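Local coordinates for protein glutaminyl-tRNA synthetase (Saccharomyces cerevisiae, PDB 3TL4) that catalyses the ATP-dependent attachment of glutamine to its cognate tRNA, this chain being the appended tRNA-binding domain of the enzyme, at residues K20-E23 with I24-K28; S33-K36 with L37-T41; H56-A59 with S60-K63. All coordinates share one frame; numbering follows the deposited sequence.

Contact 1. Residues K20-E23 with I24-K28; sequences KVKE and IVKNK
Ile-24 lies back against Lys-20 where helix 18-24 of the appended tRNA-binding domain comes to its end and the chain turns toward helix 28-39. Its CG1 branch stands beside its own backbone N, anti to the carbonyl carbon (chi1 -69°), which swings it back to 3.4 Å from Lys-20 O. Farther out, CD1 of Ile-24 touches the CG methylene of Lys-20 at 4.2 Å, the two chains meeting at a slant. Lys-20 O also receives the backbone N-H of Ile-24 in a nearly straight bond, with 2.9 Å between that oxygen and Ile-24 N. This apolar side of the turn is buried: Ile-24 packs on Phe-11 of helix 4-13, Leu-34 of helix 28-39 and His-56 of helix 49-62. At the margin, a bend at chi2 (56°) in Lys-20 carries its ammonium to the carboxylate of Glu-23, giving a salt bridge of 3.3 Å between Lys-20 NZ and Glu-23 OE2, its hydrogen bond weak.

On the exposed side Lys-22 and Lys-26, one turn apart, slant across each other until their two NZ atoms stand 3.4 Å from one another. Two like charges this near probably cost some energy, and their closeness may owe something to crystal packing, as both side chains touch a crystal neighbour. Lys-26 also lays its CD methylene 3.1 Å from Lys-22 O.

Along the backbone, Val-25 N still reaches four residues back to Val-21 O, but Lys-26 N and Asn-27 N reach only three, to Glu-23 O and Ile-24 O. Asn-27 then acts as the N-cap of helix 28-39, its OD1 accepting from Val-30 N. The tighter turn brings Lys-26 N above the carbonyl plane of Glu-23, 3.1 Å from Glu-23 O.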
ATOM      1  N   LYS A  20       6.417 -10.762  17.954  1.00 56.26           N
ATOM      2  CA  LYS A  20       5.818 -10.841  16.626  1.00 50.74           C
ATOM      3  C   LYS A  20       5.863 -12.272  16.107  1.00 42.40           C
ATOM      4  O   LYS A  20       4.852 -12.808  15.669  1.00 42.74           O
ATOM      5  CB  LYS A  20       6.530  -9.882  15.665  1.00 53.67           C
ATOM      6  CG  LYS A  20       5.870  -9.720  14.308  1.00 56.03           C
ATOM      7  CD  LYS A  20       4.417  -9.274  14.414  1.00 61.45           C
ATOM      8  CE  LYS A  20       3.824  -9.057  13.024  1.00 67.62           C
ATOM      9  NZ  LYS A  20       2.351  -8.812  13.031  1.00 72.53           N
ATOM     10  N   VAL A  21       7.039 -12.886  16.173  1.00 41.38           N
ATOM     11  CA  VAL A  21       7.214 -14.292  15.818  1.00 39.14           C
ATOM     12  C   VAL A  21       6.222 -15.217  16.535  1.00 40.40           C
ATOM     13  O   VAL A  21       5.693 -16.154  15.943  1.00 38.10           O
ATOM     14  CB  VAL A  21       8.624 -14.778  16.194  1.00 37.14           C
ATOM     15  CG1 VAL A  21       8.717 -16.291  16.062  1.00 30.98           C
ATOM     16  CG2 VAL A  21       9.673 -14.079  15.347  1.00 41.17           C
ATOM     17  N   LYS A  22       5.996 -14.960  17.820  1.00 46.04           N
ATOM     18  CA  LYS A  22       5.103 -15.782  18.636  1.00 45.81           C
ATOM     19  C   LYS A  22       3.667 -15.718  18.099  1.00 46.49           C
ATOM     20  O   LYS A  22       2.954 -16.718  18.048  1.00 41.58           O
ATOM     21  CB  LYS A  22       5.162 -15.313  20.090  1.00 44.92           C
ATOM     22  CG  LYS A  22       4.394 -16.174  21.072  1.00 40.32           C
ATOM     23  CD  LYS A  22       4.354 -15.524  22.437  1.00 39.01           C
ATOM     24  CE  LYS A  22       3.352 -16.223  23.342  1.00 42.98           C
ATOM     25  NZ  LYS A  22       3.674 -17.665  23.508  1.00 46.53           N
ATOM     26  N   GLU A  23       3.266 -14.523  17.685  1.00 49.83           N
ATOM     27  CA  GLU A  23       1.964 -14.291  17.081  1.00 53.20           C
ATOM     28  C   GLU A  23       1.849 -14.963  15.694  1.00 52.39           C
ATOM     29  O   GLU A  23       0.860 -15.646  15.399  1.00 49.38           O
ATOM     30  CB  GLU A  23       1.742 -12.781  16.988  1.00 59.15           C
ATOM     31  CG  GLU A  23       0.436 -12.341  16.374  1.00 70.61           C
ATOM     32  CD  GLU A  23       0.466 -10.876  15.974  1.00 78.77           C
ATOM     33  OE1 GLU A  23       0.831 -10.032  16.821  1.00 80.59           O
ATOM     34  OE2 GLU A  23       0.144 -10.573  14.803  1.00 82.10           O
ATOM     35  N   ILE A  24       2.866 -14.782  14.853  1.00 45.65           N
ATOM     36  CA  ILE A  24       2.887 -15.389  13.523  1.00 39.38           C
ATOM     37  C   ILE A  24       2.696 -16.920  13.519  1.00 36.18           C
ATOM     38  O   ILE A  24       1.918 -17.447  12.719  1.00 30.71           O
ATOM     39  CB  ILE A  24       4.179 -15.044  12.756  1.00 38.40           C
ATOM     40  CG1 ILE A  24       4.199 -13.559  12.375  1.00 35.91           C
ATOM     41  CG2 ILE A  24       4.301 -15.918  11.499  1.00 39.18           C
ATOM     42  CD1 ILE A  24       5.543 -13.073  11.835  1.00 29.74           C
ATOM     43  N   VAL A  25       3.409 -17.624  14.399  1.00 34.55           N
ATOM     44  CA  VAL A  25       3.358 -19.088  14.432  1.00 40.35           C
ATOM     45  C   VAL A  25       2.031 -19.608  14.997  1.00 47.53           C
ATOM     46  O   VAL A  25       1.740 -20.803  14.918  1.00 47.90           O
ATOM     47  CB  VAL A  25       4.538 -19.709  15.229  1.00 47.32           C
ATOM     48  CG1 VAL A  25       5.846 -19.552  14.474  1.00 42.08           C
ATOM     49  CG2 VAL A  25       4.642 -19.090  16.616  1.00 51.60           C
ATOM     50  N   LYS A  26       1.240 -18.707  15.575  1.00 49.21           N
ATOM     51  CA  LYS A  26      -0.122 -19.033  15.970  1.00 53.76           C
ATOM     52  C   LYS A  26      -0.892 -19.499  14.731  1.00 54.97           C
ATOM     53  O   LYS A  26      -1.741 -20.389  14.809  1.00 51.97           O
ATOM     54  CB  LYS A  26      -0.809 -17.804  16.580  1.00 54.88           C
ATOM     55  CG  LYS A  26      -1.028 -17.849  18.099  1.00 56.18           C
ATOM     56  CD  LYS A  26       0.269 -18.039  18.862  1.00 58.33           C
ATOM     57  CE  LYS A  26       0.047 -17.883  20.354  1.00 63.52           C
ATOM     58  NZ  LYS A  26       1.279 -18.208  21.125  1.00 67.32           N
ATOM     59  N   ASN A  27      -0.574 -18.889  13.588  1.00 52.81           N
ATOM     60  CA  ASN A  27      -1.240 -19.174  12.316  1.00 46.32           C
ATOM     61  C   ASN A  27      -0.359 -20.003  11.384  1.00 44.69           C
ATOM     62  O   ASN A  27       0.488 -19.465  10.657  1.00 41.07           O
ATOM     63  CB  ASN A  27      -1.599 -17.863  11.633  1.00 47.10           C
ATOM     64  CG  ASN A  27      -2.365 -18.067  10.346  1.00 46.47           C
ATOM     65  OD1 ASN A  27      -2.159 -19.047   9.623  1.00 46.23           O
ATOM     66  ND2 ASN A  27      -3.265 -17.138  10.052  1.00 43.83           N
ATOM     67  N   LYS A  28      -0.561 -21.313  11.395  1.00 41.22           N
ATOM     68  CA  LYS A  28       0.371 -22.206  10.726  1.00 45.95           C
ATOM     69  C   LYS A  28       0.361 -22.142   9.197  1.00 44.27           C
ATOM     70  O   LYS A  28       1.375 -22.419   8.570  1.00 48.93           O
ATOM     71  CB  LYS A  28       0.195 -23.638  11.227  1.00 54.70           C
ATOM     72  CG  LYS A  28       0.632 -23.811  12.673  1.00 62.12           C
ATOM     73  CD  LYS A  28       0.454 -25.244  13.157  1.00 68.10           C
ATOM     74  CE  LYS A  28       0.730 -25.361  14.653  1.00 69.71           C
ATOM     75  NZ  LYS A  28       2.127 -24.977  15.014  1.00 67.10           N
TER

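Contact 2. Residues S33-K36 with L37-T41; sequences SLYK and LIKET
Lys-39 lays its aliphatic chain over one face of the Tyr-35 ring, one turn away on helix 28-39. The CH-pi contact is made by Lys-39 CG, 4.2 Å from the ring centroid and 26° off the ring normal, while Lys-39 CE continues to the phenol end, 3.3 Å from Tyr-35 OH. The bend at chi2 (-71°) of Lys-39 is what turns the outer chain along the ring.

On the buried side, Leu-34 and Ile-38 touch through Leu-34 CG and Ile-38 CD1 at 4.0 Å. Leu-37 turns back over the preceding turn, with its CG 3.0 Å from Ser-33 O, the same oxygen that accepts its backbone N-H. Lys-36 and Glu-40 run side by side, but Lys-36 NZ and Glu-40 OE2 remain 4.1 Å apart, beyond a salt bridge; OE2 instead hydrogen-bonds with Ser-70 OG.

In the next shell, Leu-34 and Tyr-35 lean on helix 4-13, and Leu-37 reaches both Leu-58 and Val-74. Ser-33 OG bonds to Gly-64 N, just past helix 49-62. Where the helix ends, Thr-41 OG1 donates to Ile-38 O at 2.6 Å.

The chemistry thus divides round the helix: apolar packing and main-chain bonds inside, the methylenes of Lys-39 over the Tyr-35 ring at the surface, and beside helix 70-78 a Lys-36/Glu-40 pair whose attraction is probably weak.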
ATOM      1  N   SER A  33       3.700 -20.254   4.435  1.00 29.59           N
ATOM      2  CA  SER A  33       3.944 -19.398   3.275  1.00 21.98           C
ATOM      3  C   SER A  33       5.088 -18.438   3.569  1.00 23.65           C
ATOM      4  O   SER A  33       5.962 -18.231   2.727  1.00 31.59           O
ATOM      5  CB  SER A  33       2.695 -18.611   2.864  1.00 19.95           C
ATOM      6  OG  SER A  33       1.562 -19.447   2.749  1.00 30.17           O
ATOM      7  N   LEU A  34       5.085 -17.856   4.766  1.00 22.73           N
ATOM      8  CA  LEU A  34       6.132 -16.910   5.124  1.00 25.90           C
ATOM      9  C   LEU A  34       7.497 -17.575   5.004  1.00 22.72           C
ATOM     10  O   LEU A  34       8.396 -17.036   4.370  1.00 23.41           O
ATOM     11  CB  LEU A  34       5.915 -16.338   6.524  1.00 30.21           C
ATOM     12  CG  LEU A  34       6.889 -15.233   6.935  1.00 28.77           C
ATOM     13  CD1 LEU A  34       6.948 -14.163   5.869  1.00 13.02           C
ATOM     14  CD2 LEU A  34       6.454 -14.634   8.253  1.00 29.21           C
ATOM     15  N   TYR A  35       7.631 -18.761   5.592  1.00 27.93           N
ATOM     16  CA  TYR A  35       8.854 -19.560   5.494  1.00 27.40           C
ATOM     17  C   TYR A  35       9.290 -19.764   4.040  1.00 27.93           C
ATOM     18  O   TYR A  35      10.436 -19.468   3.675  1.00 27.00           O
ATOM     19  CB  TYR A  35       8.651 -20.919   6.179  1.00 32.68           C
ATOM     20  CG  TYR A  35       9.911 -21.749   6.330  1.00 41.33           C
ATOM     21  CD1 TYR A  35      10.295 -22.658   5.352  1.00 41.75           C
ATOM     22  CD2 TYR A  35      10.712 -21.627   7.461  1.00 48.43           C
ATOM     23  CE1 TYR A  35      11.451 -23.413   5.490  1.00 47.51           C
ATOM     24  CE2 TYR A  35      11.865 -22.373   7.607  1.00 51.93           C
ATOM     25  CZ  TYR A  35      12.232 -23.265   6.622  1.00 52.34           C
ATOM     26  OH  TYR A  35      13.385 -24.008   6.775  1.00 53.51           O
ATOM     27  N   LYS A  36       8.382 -20.270   3.208  1.00 22.95           N
ATOM     28  CA  LYS A  36       8.744 -20.555   1.819  1.00 32.44           C
ATOM     29  C   LYS A  36       9.080 -19.281   1.046  1.00 35.69           C
ATOM     30  O   LYS A  36       9.992 -19.279   0.224  1.00 42.30           O
ATOM     31  CB  LYS A  36       7.662 -21.364   1.093  1.00 40.49           C
ATOM     32  CG  LYS A  36       6.799 -20.552   0.119  1.00 52.70           C
ATOM     33  CD  LYS A  36       5.782 -21.418  -0.649  1.00 61.57           C
ATOM     34  CE  LYS A  36       4.719 -20.570  -1.387  1.00 64.42           C
ATOM     35  NZ  LYS A  36       5.163 -20.056  -2.718  1.00 61.32           N
ATOM     36  N   LEU A  37       8.344 -18.203   1.304  1.00 31.23           N
ATOM     37  CA  LEU A  37       8.623 -16.919   0.667  1.00 28.18           C
ATOM     38  C   LEU A  37      10.004 -16.381   1.062  1.00 25.67           C
ATOM     39  O   LEU A  37      10.801 -16.005   0.199  1.00 29.66           O
ATOM     40  CB  LEU A  37       7.525 -15.893   0.979  1.00 25.11           C
ATOM     41  CG  LEU A  37       6.117 -16.213   0.458  1.00 21.84           C
ATOM     42  CD1 LEU A  37       5.059 -15.299   1.079  1.00 17.75           C
ATOM     43  CD2 LEU A  37       6.038 -16.186  -1.073  1.00 18.40           C
ATOM     44  N   ILE A  38      10.292 -16.346   2.360  1.00 24.08           N
ATOM     45  CA  ILE A  38      11.627 -15.964   2.825  1.00 28.28           C
ATOM     46  C   ILE A  38      12.767 -16.824   2.223  1.00 32.31           C
ATOM     47  O   ILE A  38      13.861 -16.327   1.966  1.00 30.86           O
ATOM     48  CB  ILE A  38      11.719 -15.997   4.359  1.00 33.50           C
ATOM     49  CG1 ILE A  38      10.877 -14.875   4.967  1.00 34.70           C
ATOM     50  CG2 ILE A  38      13.165 -15.868   4.811  1.00 33.44           C
ATOM     51  CD1 ILE A  38      10.885 -14.850   6.471  1.00 31.62           C
ATOM     52  N   LYS A  39      12.513 -18.109   2.006  1.00 29.66           N
ATOM     53  CA  LYS A  39      13.556 -19.014   1.515  1.00 34.91           C
ATOM     54  C   LYS A  39      13.874 -18.850   0.024  1.00 41.25           C
ATOM     55  O   LYS A  39      14.895 -19.340  -0.442  1.00 49.26           O
ATOM     56  CB  LYS A  39      13.199 -20.475   1.812  1.00 35.88           C
ATOM     57  CG  LYS A  39      13.336 -20.880   3.269  1.00 37.95           C
ATOM     58  CD  LYS A  39      14.793 -20.945   3.699  1.00 43.56           C
ATOM     59  CE  LYS A  39      14.932 -21.737   5.004  1.00 52.53           C
ATOM     60  NZ  LYS A  39      16.337 -21.871   5.485  1.00 56.88           N
ATOM     61  N   GLU A  40      13.005 -18.170  -0.724  1.00 41.30           N
ATOM     62  CA  GLU A  40      13.274 -17.909  -2.136  1.00 47.12           C
ATOM     63  C   GLU A  40      13.820 -16.490  -2.369  1.00 44.92           C
ATOM     64  O   GLU A  40      13.583 -15.873  -3.408  1.00 50.02           O
ATOM     65  CB  GLU A  40      12.056 -18.235  -3.026  1.00 56.22           C
ATOM     66  CG  GLU A  40      10.733 -17.553  -2.673  1.00 64.17           C
ATOM     67  CD  GLU A  40       9.561 -18.077  -3.515  1.00 72.66           C
ATOM     68  OE1 GLU A  40       9.804 -18.895  -4.431  1.00 77.63           O
ATOM     69  OE2 GLU A  40       8.398 -17.680  -3.264  1.00 70.23           O
ATOM     70  N   THR A  41      14.542 -15.988  -1.371  1.00 43.61           N
ATOM     71  CA  THR A  41      15.287 -14.744  -1.475  1.00 37.73           C
ATOM     72  C   THR A  41      16.745 -15.111  -1.247  1.00 42.44           C
ATOM     73  O   THR A  41      17.038 -16.116  -0.594  1.00 44.59           O
ATOM     74  CB  THR A  41      14.903 -13.728  -0.370  1.00 35.54           C
ATOM     75  OG1 THR A  41      15.156 -14.302   0.914  1.00 33.20           O
ATOM     76  CG2 THR A  41      13.443 -13.318  -0.456  1.00 32.71           C
TER

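Contact 3. Residues H56-A59 with S60-K63; sequences HNLA and SFVK
Ser-60 N, Val-62 N and Lys-63 N each bond to the carbonyl four residues back, on His-56, Leu-58 and Ala-59, until Lys-63 leaves the helix with a positive phi of 39°. This is the C-terminal end of helix 49-62, packed against helices 28-39, 70-78 and 85-98. Asn-57 O is gripped by Phe-61 N at 3.1 Å and by the hydroxyl of Ser-60, whose OG lies 2.8 Å away, with a weak third bond from Ser-60 N. Ser-60 can fold back in this way because its OG sits between its own backbone N and carbonyl carbon (chi1 83°).

The Phe-61 ring lies over the same carbonyl, with Asn-57 O 3.2 Å above its plane and displaced toward the rim. It also meets Phe-92 and Val-88 of helix 85-98, while Asn-57 OD1 bonds to Ser-85 OG. An alanine at Phe-61 is likely to open a gap beside Asn-57 and leave Phe-92 without its aromatic neighbour.

Leu-58 faces the interior, touching Leu-37, Val-74 and Val-88. Across the helix turn, Leu-58 CD1 meets CG2 of Val-62 at 4.0 Å.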
ATOM      1  N   HIS A  56       5.316 -10.386   5.085  1.00 30.01           N
ATOM      2  CA  HIS A  56       4.242 -10.906   5.925  1.00 28.48           C
ATOM      3  C   HIS A  56       2.854 -10.619   5.337  1.00 29.62           C
ATOM      4  O   HIS A  56       1.986 -11.489   5.336  1.00 31.85           O
ATOM      5  CB  HIS A  56       4.330 -10.402   7.357  1.00 36.25           C
ATOM      6  CG  HIS A  56       3.389 -11.102   8.283  1.00 43.77           C
ATOM      7  ND1 HIS A  56       2.537 -10.434   9.133  1.00 46.57           N
ATOM      8  CD2 HIS A  56       3.137 -12.424   8.464  1.00 45.28           C
ATOM      9  CE1 HIS A  56       1.813 -11.309   9.807  1.00 47.97           C
ATOM     10  NE2 HIS A  56       2.161 -12.523   9.419  1.00 47.33           N
ATOM     11  N   ASN A  57       2.644  -9.404   4.840  1.00 27.40           N
ATOM     12  CA  ASN A  57       1.440  -9.115   4.064  1.00 30.98           C
ATOM     13  C   ASN A  57       1.225 -10.166   2.990  1.00 29.02           C
ATOM     14  O   ASN A  57       0.136 -10.718   2.858  1.00 26.33           O
ATOM     15  CB  ASN A  57       1.544  -7.772   3.346  1.00 33.80           C
ATOM     16  CG  ASN A  57       1.388  -6.584   4.274  1.00 41.67           C
ATOM     17  OD1 ASN A  57       1.856  -5.487   3.959  1.00 43.73           O
ATOM     18  ND2 ASN A  57       0.721  -6.787   5.416  1.00 38.77           N
ATOM     19  N   LEU A  58       2.267 -10.413   2.201  1.00 26.40           N
ATOM     20  CA  LEU A  58       2.165 -11.367   1.104  1.00 21.75           C
ATOM     21  C   LEU A  58       1.799 -12.744   1.612  1.00 25.36           C
ATOM     22  O   LEU A  58       0.961 -13.426   1.015  1.00 31.77           O
ATOM     23  CB  LEU A  58       3.464 -11.448   0.308  1.00 24.85           C
ATOM     24  CG  LEU A  58       3.423 -12.469  -0.832  1.00 25.84           C
ATOM     25  CD1 LEU A  58       2.220 -12.206  -1.758  1.00 25.25           C
ATOM     26  CD2 LEU A  58       4.712 -12.426  -1.618  1.00 26.89           C
ATOM     27  N   ALA A  59       2.435 -13.151   2.712  1.00 25.97           N
ATOM     28  CA  ALA A  59       2.176 -14.456   3.298  1.00 23.17           C
ATOM     29  C   ALA A  59       0.730 -14.522   3.752  1.00 25.05           C
ATOM     30  O   ALA A  59       0.093 -15.574   3.666  1.00 23.13           O
ATOM     31  CB  ALA A  59       3.103 -14.713   4.463  1.00 25.85           C
ATOM     32  N   SER A  60       0.208 -13.393   4.231  1.00 20.82           N
ATOM     33  CA  SER A  60      -1.155 -13.377   4.754  1.00 25.57           C
ATOM     34  C   SER A  60      -2.178 -13.474   3.607  1.00 32.11           C
ATOM     35  O   SER A  60      -3.312 -13.920   3.815  1.00 35.09           O
ATOM     36  CB  SER A  60      -1.388 -12.155   5.653  1.00 25.77           C
ATOM     37  OG  SER A  60      -1.715 -11.007   4.896  1.00 33.51           O
ATOM     38  N   PHE A  61      -1.758 -13.081   2.399  1.00 25.64           N
ATOM     39  CA  PHE A  61      -2.582 -13.211   1.196  1.00 21.23           C
ATOM     40  C   PHE A  61      -2.543 -14.644   0.652  1.00 23.77           C
ATOM     41  O   PHE A  61      -3.560 -15.192   0.245  1.00 26.49           O
ATOM     42  CB  PHE A  61      -2.062 -12.287   0.105  1.00 24.40           C
ATOM     43  CG  PHE A  61      -2.144 -10.838   0.440  1.00 27.05           C
ATOM     44  CD1 PHE A  61      -3.222 -10.334   1.144  1.00 31.52           C
ATOM     45  CD2 PHE A  61      -1.142  -9.979   0.045  1.00 28.41           C
ATOM     46  CE1 PHE A  61      -3.289  -9.001   1.443  1.00 36.39           C
ATOM     47  CE2 PHE A  61      -1.204  -8.639   0.332  1.00 34.60           C
ATOM     48  CZ  PHE A  61      -2.276  -8.145   1.035  1.00 36.57           C
ATOM     49  N   VAL A  62      -1.350 -15.229   0.634  1.00 21.05           N
ATOM     50  CA  VAL A  62      -1.143 -16.582   0.130  1.00 27.25           C
ATOM     51  C   VAL A  62      -1.760 -17.627   1.062  1.00 30.14           C
ATOM     52  O   VAL A  62      -2.335 -18.608   0.596  1.00 30.70           O
ATOM     53  CB  VAL A  62       0.360 -16.874  -0.047  1.00 33.32           C
ATOM     54  CG1 VAL A  62       0.587 -18.328  -0.409  1.00 31.99           C
ATOM     55  CG2 VAL A  62       0.953 -15.956  -1.099  1.00 28.57           C
ATOM     56  N   LYS A  63      -1.621 -17.390   2.369  1.00 27.20           N
ATOM     57  CA  LYS A  63      -2.220 -18.182   3.463  1.00 33.39           C
ATOM     58  C   LYS A  63      -2.258 -19.697   3.273  1.00 37.43           C
ATOM     59  O   LYS A  63      -3.326 -20.323   3.278  1.00 37.98           O
ATOM     60  CB  LYS A  63      -3.593 -17.617   3.904  1.00 35.43           C
ATOM     61  CG  LYS A  63      -4.630 -17.506   2.788  1.00 42.22           C
ATOM     62  CD  LYS A  63      -5.811 -16.604   3.174  1.00 43.07           C
ATOM     63  CE  LYS A  63      -6.709 -16.304   1.959  1.00 44.36           C
ATOM     64  NZ  LYS A  63      -7.961 -17.120   1.890  1.00 46.52           N
TER

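Overall arrangement
All three contacts are local, and each lies at the C-terminal end of a different helix in the N-terminal helical bundle, contact 1 running on into the following loop. Contacts 2 and 3 lie on helices 28-39 and 49-62, which pack directly; the centres of the two contacts are about 11 Å apart, and Ala-59 fits against Leu-34. Contact centres lie about 23, 21 and 14 Å from the chain's centre, contact 3 innermost. Contact 1 joins the bundle largely through Ile-24, with Val-21 beside it on Phe-11; its outward side is mostly lysine and glutamate. Contact 2 mixes a buried leucine-isoleucine side with an aromatic-lysine surface, and contact 3 adds a hydroxyl-to-carbonyl bond beside an aromatic ring.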